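Local coordinates for protein insulinase family protease (PDB 3GO9) that is a predicted insulinase (M16) family protease whose own peptidase activity is uncertain, at residues E169-Y174 / V257-E262; A250-E255 / D438-L443; L271-P276 / C330-N335. All blocks are in the same frame, centred on the assembly; numbering follows the deposited sequence.

The three contacts meet on one mixed sheet of five strands. Contact 1 lays helix 170-175 against the edge strand 257-261, contact 2 lays the loop leading into that strand beside 440-446, and contact 3 pairs 267-276 with 327-336. The centres of contacts 1 and 2 lie about 13 Å apart, those of 2 and 3 about 9 Å, and those of 1 and 3 about 15 Å. Leu252 N, in contact 2, lies 2.8 Å from Asp274 OD2, in contact 3. A zinc ion sits on His333 in contact 3, about 8 Å, nearest atom to metal, from the side chain of Trp171 in contact 1.

Contact 1. Residues E169-Y174 / V257-E262; sequences EPWWRY and VSLMNE
Leu259 pushes its two methyls up against the first turn of helix 170-175, and most of this contact is apolar packing of that kind. Its CD1 lies 3.9 Å from the CA of Trp171 and touches the indole at its edge, near the ring plane, through CE3. Both CD1 and CD2 also reach CB of Tyr174, each at 4.1 Å, so one leucine touches two residues about one helical turn apart. Two strand positions back, Val257 meets the phenol ring of Tyr174 from the opposite direction. Its CG1 stands 4.0 Å above one face of the ring, offset toward the rim, while CG2 comes to 4.0 Å from CE1. The ring can lie over the valine because Tyr174 has CG anti to its own backbone nitrogen (chi1 -179°), which swings it off the helix along the strand.

A second kind of contact is made at the start of the helix. Pro170 turns its ring toward the strand, and its CG comes to 3.2 Å from the carbonyl oxygen of Met260, a close carbon-to-oxygen approach.

The polar bonds do not join helix to strand. Glu169, at the N-cap position, gives its carbonyl to Arg173 N, and Pro170 O accepts from Tyr174 N; Arg173 also forms a salt bridge with Asp185. The strand is bonded through its backbone to 440-446, whose Val442 and Met444 also touch Trp171. The axes of the short segments 170-174 and 257-261 approach to 8.8 Å, with 138° between their N-to-C directions. With dispersion and shape as the means of contact between them, the fit depends on where Leu259 and Val257 meet the two aromatic residues, and this joins the M16 range of the helix to the inactive-domain range of the strand.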
loop_
_atom_site.group_PDB
_atom_site.type_symbol
_atom_site.label_atom_id
_atom_site.label_comp_id
_atom_site.label_asym_id
_atom_site.label_seq_id
_atom_site.Cartn_x
_atom_site.Cartn_y
_atom_site.Cartn_z
ATOM N N GLU A 169 -7.173 -14.308 -6.415
ATOM C CA GLU A 169 -7.608 -13.540 -7.592
ATOM C C GLU A 169 -6.884 -14.057 -8.843
ATOM O O GLU A 169 -5.674 -14.087 -8.840
ATOM C CB GLU A 169 -7.180 -12.090 -7.415
ATOM C CG GLU A 169 -8.231 -11.087 -7.168
ATOM C CD GLU A 169 -7.873 -9.801 -7.869
ATOM O OE1 GLU A 169 -6.870 -9.162 -7.468
ATOM O OE2 GLU A 169 -8.572 -9.460 -8.850
ATOM N N PRO A 170 -7.620 -14.432 -9.926
ATOM C CA PRO A 170 -6.852 -14.785 -11.140
ATOM C C PRO A 170 -5.864 -13.714 -11.656
ATOM O O PRO A 170 -4.775 -14.058 -12.162
ATOM C CB PRO A 170 -7.948 -15.024 -12.179
ATOM C CG PRO A 170 -9.098 -15.592 -11.340
ATOM C CD PRO A 170 -9.031 -14.871 -10.024
ATOM N N TRP A 171 -6.190 -12.453 -11.475
ATOM C CA TRP A 171 -5.228 -11.386 -11.752
ATOM C C TRP A 171 -3.907 -11.556 -10.967
ATOM O O TRP A 171 -2.811 -11.402 -11.503
ATOM C CB TRP A 171 -5.798 -10.011 -11.466
ATOM C CG TRP A 171 -4.783 -8.967 -11.347
ATOM C CD1 TRP A 171 -4.412 -8.354 -10.203
ATOM C CD2 TRP A 171 -3.906 -8.447 -12.379
ATOM N NE1 TRP A 171 -3.394 -7.486 -10.437
ATOM C CE2 TRP A 171 -3.072 -7.500 -11.763
ATOM C CE3 TRP A 171 -3.752 -8.693 -13.741
ATOM C CZ2 TRP A 171 -2.095 -6.789 -12.456
ATOM C CZ3 TRP A 171 -2.765 -7.955 -14.463
ATOM C CH2 TRP A 171 -1.954 -7.019 -13.796
ATOM N N TRP A 172 -4.018 -11.799 -9.665
ATOM C CA TRP A 172 -2.825 -11.999 -8.875
ATOM C C TRP A 172 -2.026 -13.225 -9.296
ATOM O O TRP A 172 -0.796 -13.115 -9.423
ATOM C CB TRP A 172 -3.167 -11.977 -7.363
ATOM C CG TRP A 172 -1.920 -11.954 -6.512
ATOM C CD1 TRP A 172 -1.539 -12.893 -5.617
ATOM C CD2 TRP A 172 -0.899 -10.931 -6.494
ATOM N NE1 TRP A 172 -0.329 -12.536 -5.044
ATOM C CE2 TRP A 172 0.081 -11.337 -5.558
ATOM C CE3 TRP A 172 -0.719 -9.726 -7.163
ATOM C CZ2 TRP A 172 1.216 -10.590 -5.309
ATOM C CZ3 TRP A 172 0.415 -8.967 -6.882
ATOM C CH2 TRP A 172 1.365 -9.410 -5.987
ATOM N N ARG A 173 -2.706 -14.319 -9.587
ATOM C CA ARG A 173 -2.080 -15.541 -10.114
ATOM C C ARG A 173 -1.327 -15.246 -11.390
ATOM O O ARG A 173 -0.176 -15.658 -11.549
ATOM C CB ARG A 173 -3.081 -16.674 -10.355
ATOM C CG ARG A 173 -3.734 -17.193 -9.106
ATOM C CD ARG A 173 -2.714 -17.598 -8.069
ATOM N NE ARG A 173 -3.354 -18.144 -6.889
ATOM C CZ ARG A 173 -2.730 -18.392 -5.750
ATOM N NH1 ARG A 173 -1.415 -18.161 -5.630
ATOM N NH2 ARG A 173 -3.437 -18.896 -4.726
ATOM N N TYR A 174 -1.905 -14.435 -12.249
ATOM C CA TYR A 174 -1.189 -14.033 -13.481
ATOM C C TYR A 174 0.020 -13.169 -13.171
ATOM O O TYR A 174 1.125 -13.430 -13.634
ATOM C CB TYR A 174 -2.165 -13.291 -14.411
ATOM C CG TYR A 174 -1.529 -12.863 -15.701
ATOM C CD1 TYR A 174 -1.215 -13.793 -16.698
ATOM C CD2 TYR A 174 -1.186 -11.572 -15.925
ATOM C CE1 TYR A 174 -0.637 -13.418 -17.905
ATOM C CE2 TYR A 174 -0.567 -11.183 -17.134
ATOM C CZ TYR A 174 -0.292 -12.110 -18.106
ATOM O OH TYR A 174 0.328 -11.733 -19.274
ATOM N N VAL A 257 -4.151 -10.303 -22.496
ATOM C CA VAL A 257 -4.589 -11.518 -21.832
ATOM C C VAL A 257 -6.027 -11.408 -21.382
ATOM O O VAL A 257 -6.480 -10.344 -21.016
ATOM C CB VAL A 257 -3.695 -11.811 -20.658
ATOM C CG1 VAL A 257 -3.802 -10.713 -19.613
ATOM C CG2 VAL A 257 -4.004 -13.188 -20.092
ATOM N N SER A 258 -6.731 -12.539 -21.426
ATOM C CA SER A 258 -8.065 -12.635 -20.842
ATOM C C SER A 258 -7.955 -13.519 -19.598
ATOM O O SER A 258 -7.292 -14.552 -19.618
ATOM C CB SER A 258 -9.091 -13.202 -21.852
ATOM O OG SER A 258 -10.388 -13.394 -21.230
ATOM N N LEU A 259 -8.586 -13.081 -18.529
ATOM C CA LEU A 259 -8.579 -13.813 -17.262
ATOM C C LEU A 259 -10.003 -13.960 -16.851
ATOM O O LEU A 259 -10.693 -12.938 -16.654
ATOM C CB LEU A 259 -7.816 -13.033 -16.213
ATOM C CG LEU A 259 -6.376 -12.741 -16.624
ATOM C CD1 LEU A 259 -5.736 -11.805 -15.625
ATOM C CD2 LEU A 259 -5.483 -13.940 -16.764
HETATM N N MSE A 260 -10.455 -15.222 -16.731
HETATM C CA MSE A 260 -11.799 -15.501 -16.205
HETATM C C MSE A 260 -11.805 -15.264 -14.725
HETATM O O MSE A 260 -10.894 -15.701 -14.024
HETATM C CB MSE A 260 -12.257 -16.943 -16.404
HETATM C CG MSE A 260 -13.575 -17.240 -15.645
HETATM SE SE MSE A 260 -13.504 -18.130 -13.893
HETATM C CE MSE A 260 -12.904 -16.995 -12.467
ATOM N N ASN A 261 -12.848 -14.605 -14.256
ATOM C CA ASN A 261 -12.996 -14.238 -12.885
ATOM C C ASN A 261 -14.400 -14.619 -12.399
ATOM O O ASN A 261 -15.397 -14.302 -13.043
ATOM C CB ASN A 261 -12.771 -12.760 -12.789
ATOM C CG ASN A 261 -12.907 -12.255 -11.395
ATOM O OD1 ASN A 261 -13.368 -12.971 -10.488
ATOM N ND2 ASN A 261 -12.541 -10.996 -11.202
ATOM N N GLU A 262 -14.487 -15.283 -11.240
ATOM C CA GLU A 262 -15.785 -15.795 -10.803
ATOM C C GLU A 262 -16.656 -14.826 -9.973
ATOM O O GLU A 262 -17.813 -15.132 -9.789
ATOM C CB GLU A 262 -15.680 -17.213 -10.203
ATOM C CG GLU A 262 -14.895 -17.391 -8.931
ATOM C CD GLU A 262 -14.619 -18.871 -8.657
ATOM O OE1 GLU A 262 -15.568 -19.689 -8.737
ATOM O OE2 GLU A 262 -13.449 -19.221 -8.382
#

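Contact 2. Residues A250-E255 / D438-L443; sequences APLPPE and DTTLVL
This is a partly buried, largely water-mediated contact, in which the proline-rich loop ahead of strand 257-261 runs past the start of strand 440-446. Thr440 is its centre. Its CG2 meets Leu252 tip to tip, 3.9 Å from CD2, and also lies 3.5 Å from the carbonyl oxygen of Pro253. With CG2 anti to the backbone nitrogen of Thr440, OG1 sits beside that nitrogen, where a water links it to the loop backbone.

This water donates to Leu252 O and, at 2.7 Å, to Thr440 OG1. Two more waters gather on Pro254 O. One accepts from Leu441 N at 2.8 Å and donates to Pro254 O; the other donates both to that oxygen and, at 2.8 Å, to Thr439 O. Ordered water thus links Leu252 O and Pro254 O of the loop to Thr440 OG1, Leu441 N and Thr439 O on the strand side.

Around this, Leu252 also packs on Trp171, Tyr174 and Arg175 of helix 170-175, and its N bonds to Asp274. Strand 440-446 continues between 257-261 and 267-276, with Leu441 and Leu443 packed against helix 454-465.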
loop_
_atom_site.group_PDB
_atom_site.type_symbol
_atom_site.label_atom_id
_atom_site.label_comp_id
_atom_site.label_asym_id
_atom_site.label_seq_id
_atom_site.Cartn_x
_atom_site.Cartn_y
_atom_site.Cartn_z
ATOM N N ALA A 250 8.222 -9.861 -11.278
ATOM C CA ALA A 250 8.799 -9.715 -12.626
ATOM C C ALA A 250 8.024 -8.616 -13.381
ATOM O O ALA A 250 6.882 -8.219 -12.994
ATOM C CB ALA A 250 8.701 -10.983 -13.366
ATOM N N PRO A 251 8.597 -8.111 -14.471
ATOM C CA PRO A 251 7.837 -7.120 -15.247
ATOM C C PRO A 251 6.570 -7.757 -15.818
ATOM O O PRO A 251 6.526 -8.959 -16.090
ATOM C CB PRO A 251 8.790 -6.776 -16.402
ATOM C CG PRO A 251 10.169 -7.140 -15.870
ATOM C CD PRO A 251 9.946 -8.330 -15.005
ATOM N N LEU A 252 5.527 -6.944 -15.949
ATOM C CA LEU A 252 4.314 -7.372 -16.613
ATOM C C LEU A 252 4.585 -7.685 -18.066
ATOM O O LEU A 252 5.089 -6.832 -18.787
ATOM C CB LEU A 252 3.276 -6.286 -16.516
ATOM C CG LEU A 252 1.888 -6.613 -17.039
ATOM C CD1 LEU A 252 1.085 -7.631 -16.202
ATOM C CD2 LEU A 252 1.128 -5.290 -17.116
ATOM N N PRO A 253 4.206 -8.883 -18.527
ATOM C CA PRO A 253 4.397 -9.135 -19.961
ATOM C C PRO A 253 3.563 -8.230 -20.837
ATOM O O PRO A 253 2.495 -7.830 -20.432
ATOM C CB PRO A 253 3.947 -10.592 -20.146
ATOM C CG PRO A 253 3.900 -11.163 -18.840
ATOM C CD PRO A 253 3.671 -10.078 -17.835
ATOM N N PRO A 254 4.034 -7.962 -22.072
ATOM C CA PRO A 254 3.333 -7.054 -22.959
ATOM C C PRO A 254 2.078 -7.616 -23.660
ATOM O O PRO A 254 1.226 -6.841 -24.142
ATOM C CB PRO A 254 4.399 -6.724 -24.004
ATOM C CG PRO A 254 5.273 -7.919 -24.041
ATOM C CD PRO A 254 5.208 -8.577 -22.710
ATOM N N GLU A 255 1.945 -8.939 -23.717
ATOM C CA GLU A 255 0.896 -9.567 -24.487
ATOM C C GLU A 255 -0.500 -9.325 -23.860
ATOM O O GLU A 255 -0.635 -9.301 -22.624
ATOM C CB GLU A 255 1.167 -11.093 -24.626
ATOM C CG GLU A 255 2.399 -11.437 -25.451
ATOM C CD GLU A 255 3.714 -11.297 -24.674
ATOM O OE1 GLU A 255 3.663 -11.281 -23.421
ATOM O OE2 GLU A 255 4.791 -11.191 -25.322
ATOM N N ASP A 438 3.539 1.500 -25.114
ATOM C CA ASP A 438 2.357 0.683 -25.407
ATOM C C ASP A 438 1.701 0.284 -24.082
ATOM O O ASP A 438 2.381 -0.112 -23.164
ATOM C CB ASP A 438 2.761 -0.606 -26.121
ATOM C CG ASP A 438 3.285 -0.382 -27.551
ATOM O OD1 ASP A 438 3.277 0.751 -28.061
ATOM O OD2 ASP A 438 3.714 -1.387 -28.154
ATOM N N THR A 439 0.387 0.372 -24.038
ATOM C CA THR A 439 -0.353 -0.216 -22.934
ATOM C C THR A 439 -0.354 -1.741 -23.063
ATOM O O THR A 439 -0.001 -2.331 -24.110
ATOM C CB THR A 439 -1.814 0.322 -22.887
ATOM O OG1 THR A 439 -2.320 0.133 -21.566
ATOM C CG2 THR A 439 -2.681 -0.364 -23.917
ATOM N N THR A 440 -0.736 -2.386 -21.945
ATOM C CA THR A 440 -0.969 -3.796 -21.881
ATOM C C THR A 440 -2.440 -4.003 -21.623
ATOM O O THR A 440 -2.958 -3.448 -20.649
ATOM C CB THR A 440 -0.142 -4.423 -20.788
ATOM O OG1 THR A 440 1.252 -4.235 -21.114
ATOM C CG2 THR A 440 -0.431 -5.906 -20.651
ATOM N N LEU A 441 -3.096 -4.774 -22.477
ATOM C CA LEU A 441 -4.533 -5.023 -22.341
ATOM C C LEU A 441 -4.803 -6.221 -21.474
ATOM O O LEU A 441 -4.451 -7.357 -21.827
ATOM C CB LEU A 441 -5.226 -5.217 -23.679
ATOM C CG LEU A 441 -5.050 -4.147 -24.729
ATOM C CD1 LEU A 441 -5.840 -4.528 -26.022
ATOM C CD2 LEU A 441 -5.481 -2.809 -24.181
ATOM N N VAL A 442 -5.510 -5.994 -20.373
ATOM C CA VAL A 442 -5.854 -7.077 -19.465
ATOM C C VAL A 442 -7.378 -7.116 -19.342
ATOM O O VAL A 442 -7.963 -6.223 -18.755
ATOM C CB VAL A 442 -5.197 -6.883 -18.113
ATOM C CG1 VAL A 442 -5.694 -8.031 -17.174
ATOM C CG2 VAL A 442 -3.657 -6.834 -18.227
ATOM N N LEU A 443 -7.986 -8.161 -19.858
ATOM C CA LEU A 443 -9.458 -8.277 -19.885
ATOM C C LEU A 443 -9.864 -9.281 -18.841
ATOM O O LEU A 443 -9.519 -10.461 -18.979
ATOM C CB LEU A 443 -9.941 -8.778 -21.224
ATOM C CG LEU A 443 -11.477 -8.877 -21.329
ATOM C CD1 LEU A 443 -12.177 -7.539 -21.167
ATOM C CD2 LEU A 443 -11.841 -9.508 -22.612
HETATM O O HOH W 1 3.726 -4.672 -20.010
HETATM O O HOH W 2 -1.469 -5.758 -24.596
HETATM O O HOH W 3 1.990 -4.213 -24.582
#

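Contact 3. Residues L271-P276 / C330-N335; sequences LMWDTP and CAIHLN. With ZN (zinc ion), chain E.
Leu271 and Ile332 exchange two backbone hydrogen bonds, Leu271 N to Ile332 O at 2.9 Å and Ile332 N to Leu271 O at 3.0 Å; the first lies in the carbonyl plane, whereas the second donor is tilted 21° from it. Trp273 and Cys330 form a second such pair, with Trp273 N reaching Cys330 O at 2.8 Å, nearly along the C=O axis. Met272 and Ala331 sit between them as the non-hydrogen-bonded pair, and Ala331 CA makes a CA-H...O contact of 3.3 Å with Leu271 O.

His333 carries the zinc ion, bound through NE2 at 2.1 Å. Two waters and Asp320 also bind it, and Ser270 bonds ND1, fixing the turn of the imidazole.

On the face bearing Leu271, Trp273, Cys330 and Ile332, packing takes over. The indole has its edge to the partner strand: Cys330 O lies in the ring plane 3.6 Å from CE3, and Ile332 CD1 lies 4.0 Å from CZ3. Leu271 CG meets Leu334 CD1, and helix 341-358 covers both leucines.

Cys330 is disulfide-bonded to Cys321 of the next strand, 316-324, which also supplies Asp320. Backbone bonds thus join 267-276 to 327-336, while the disulfide and the zinc ion tie 327-336 to 316-324, all adjacent antiparallel strands of the mixed sheet, with an apolar face turned to the helices.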
loop_
_atom_site.group_PDB
_atom_site.type_symbol
_atom_site.label_atom_id
_atom_site.label_comp_id
_atom_site.label_asym_id
_atom_site.label_seq_id
_atom_site.Cartn_x
_atom_site.Cartn_y
_atom_site.Cartn_z
ATOM N N LEU A 271 -6.300 -1.082 -19.155
ATOM C CA LEU A 271 -5.185 -0.602 -19.967
ATOM C C LEU A 271 -4.116 -0.300 -18.938
ATOM O O LEU A 271 -4.243 0.659 -18.133
ATOM C CB LEU A 271 -5.586 0.668 -20.768
ATOM C CG LEU A 271 -6.870 0.608 -21.588
ATOM C CD1 LEU A 271 -7.007 1.950 -22.372
ATOM C CD2 LEU A 271 -6.980 -0.559 -22.532
HETATM N N MSE A 272 -3.042 -1.103 -18.935
HETATM C CA MSE A 272 -2.056 -1.095 -17.838
HETATM C C MSE A 272 -0.691 -0.697 -18.287
HETATM O O MSE A 272 -0.271 -1.065 -19.371
HETATM C CB MSE A 272 -1.770 -2.485 -17.233
HETATM C CG MSE A 272 -2.787 -3.545 -17.304
HETATM SE SE MSE A 272 -2.834 -4.178 -15.511
HETATM C CE MSE A 272 -3.726 -2.543 -15.044
ATOM N N TRP A 273 0.027 -0.009 -17.417
ATOM C CA TRP A 273 1.463 0.223 -17.590
ATOM C C TRP A 273 2.182 -0.173 -16.288
ATOM O O TRP A 273 1.721 0.148 -15.185
ATOM C CB TRP A 273 1.726 1.700 -17.878
ATOM C CG TRP A 273 1.221 2.198 -19.182
ATOM C CD1 TRP A 273 1.952 2.346 -20.318
ATOM C CD2 TRP A 273 -0.110 2.635 -19.502
ATOM N NE1 TRP A 273 1.167 2.834 -21.339
ATOM C CE2 TRP A 273 -0.104 3.022 -20.864
ATOM C CE3 TRP A 273 -1.322 2.686 -18.796
ATOM C CZ2 TRP A 273 -1.255 3.493 -21.523
ATOM C CZ3 TRP A 273 -2.477 3.152 -19.466
ATOM C CH2 TRP A 273 -2.415 3.557 -20.818
ATOM N N ASP A 274 3.327 -0.854 -16.410
ATOM C CA ASP A 274 4.038 -1.400 -15.291
ATOM C C ASP A 274 5.506 -1.051 -15.547
ATOM O O ASP A 274 5.996 -1.245 -16.666
ATOM C CB ASP A 274 3.821 -2.902 -15.259
ATOM C CG ASP A 274 4.958 -3.637 -14.576
ATOM O OD1 ASP A 274 4.956 -3.652 -13.340
ATOM O OD2 ASP A 274 5.817 -4.192 -15.286
ATOM N N THR A 275 6.143 -0.410 -14.592
ATOM C CA THR A 275 7.547 0.023 -14.770
ATOM C C THR A 275 8.291 -0.083 -13.447
ATOM O O THR A 275 7.667 -0.144 -12.398
ATOM C CB THR A 275 7.619 1.491 -15.234
ATOM O OG1 THR A 275 6.975 2.301 -14.260
ATOM C CG2 THR A 275 6.955 1.676 -16.577
ATOM N N PRO A 276 9.631 -0.147 -13.488
ATOM C CA PRO A 276 10.363 -0.180 -12.235
ATOM C C PRO A 276 10.177 1.129 -11.477
ATOM O O PRO A 276 10.173 2.175 -12.110
ATOM C CB PRO A 276 11.829 -0.267 -12.672
ATOM C CG PRO A 276 11.839 -0.638 -14.073
ATOM C CD PRO A 276 10.502 -0.357 -14.660
ATOM N N CYS A 330 0.177 1.659 -13.301
ATOM C CA CYS A 330 -0.840 2.674 -13.479
ATOM C C CYS A 330 -1.881 1.976 -14.464
ATOM O O CYS A 330 -1.527 1.322 -15.453
ATOM C CB CYS A 330 -0.197 4.128 -13.755
ATOM S SG CYS A 330 0.720 5.300 -12.234
ATOM N N ALA A 331 -3.153 2.070 -14.118
ATOM C CA ALA A 331 -4.212 1.412 -14.875
ATOM C C ALA A 331 -5.427 2.307 -15.111
ATOM O O ALA A 331 -5.853 3.030 -14.202
ATOM C CB ALA A 331 -4.683 0.139 -14.140
ATOM N N ILE A 332 -5.999 2.198 -16.304
ATOM C CA ILE A 332 -7.337 2.716 -16.637
ATOM C C ILE A 332 -8.227 1.526 -16.759
ATOM O O ILE A 332 -8.000 0.642 -17.573
ATOM C CB ILE A 332 -7.358 3.503 -17.964
ATOM C CG1 ILE A 332 -6.280 4.560 -17.898
ATOM C CG2 ILE A 332 -8.798 3.963 -18.257
ATOM C CD1 ILE A 332 -5.945 5.227 -19.222
ATOM N N HIS A 333 -9.298 1.516 -15.959
ATOM C CA HIS A 333 -10.214 0.411 -15.971
ATOM C C HIS A 333 -11.519 0.794 -16.647
ATOM O O HIS A 333 -12.149 1.812 -16.310
ATOM C CB HIS A 333 -10.573 0.004 -14.556
ATOM C CG HIS A 333 -9.409 -0.363 -13.711
ATOM N ND1 HIS A 333 -8.604 -1.440 -13.992
ATOM C CD2 HIS A 333 -8.991 0.127 -12.519
ATOM C CE1 HIS A 333 -7.706 -1.573 -13.035
ATOM N NE2 HIS A 333 -7.909 -0.628 -12.137
ATOM N N LEU A 334 -11.929 -0.023 -17.605
ATOM C CA LEU A 334 -13.177 0.143 -18.301
ATOM C C LEU A 334 -14.096 -0.962 -17.888
ATOM O O LEU A 334 -13.963 -2.087 -18.319
ATOM C CB LEU A 334 -12.980 0.061 -19.822
ATOM C CG LEU A 334 -12.243 1.155 -20.565
ATOM C CD1 LEU A 334 -10.791 1.295 -20.115
ATOM C CD2 LEU A 334 -12.346 0.892 -22.090
ATOM N N ASN A 335 -15.096 -0.622 -17.069
ATOM C CA ASN A 335 -16.050 -1.630 -16.621
ATOM C C ASN A 335 -17.238 -1.574 -17.573
ATOM O O ASN A 335 -17.861 -0.511 -17.730
ATOM C CB ASN A 335 -16.482 -1.383 -15.161
ATOM C CG ASN A 335 -17.481 -2.429 -14.657
ATOM O OD1 ASN A 335 -17.104 -3.553 -14.279
ATOM N ND2 ASN A 335 -18.766 -2.082 -14.705
HETATM ZN ZN ZN E . -6.671 -0.636 -10.391
HETATM O O HOH W 4 -5.171 -2.062 -10.583
HETATM O O HOH W 5 -7.943 -1.350 -8.885
#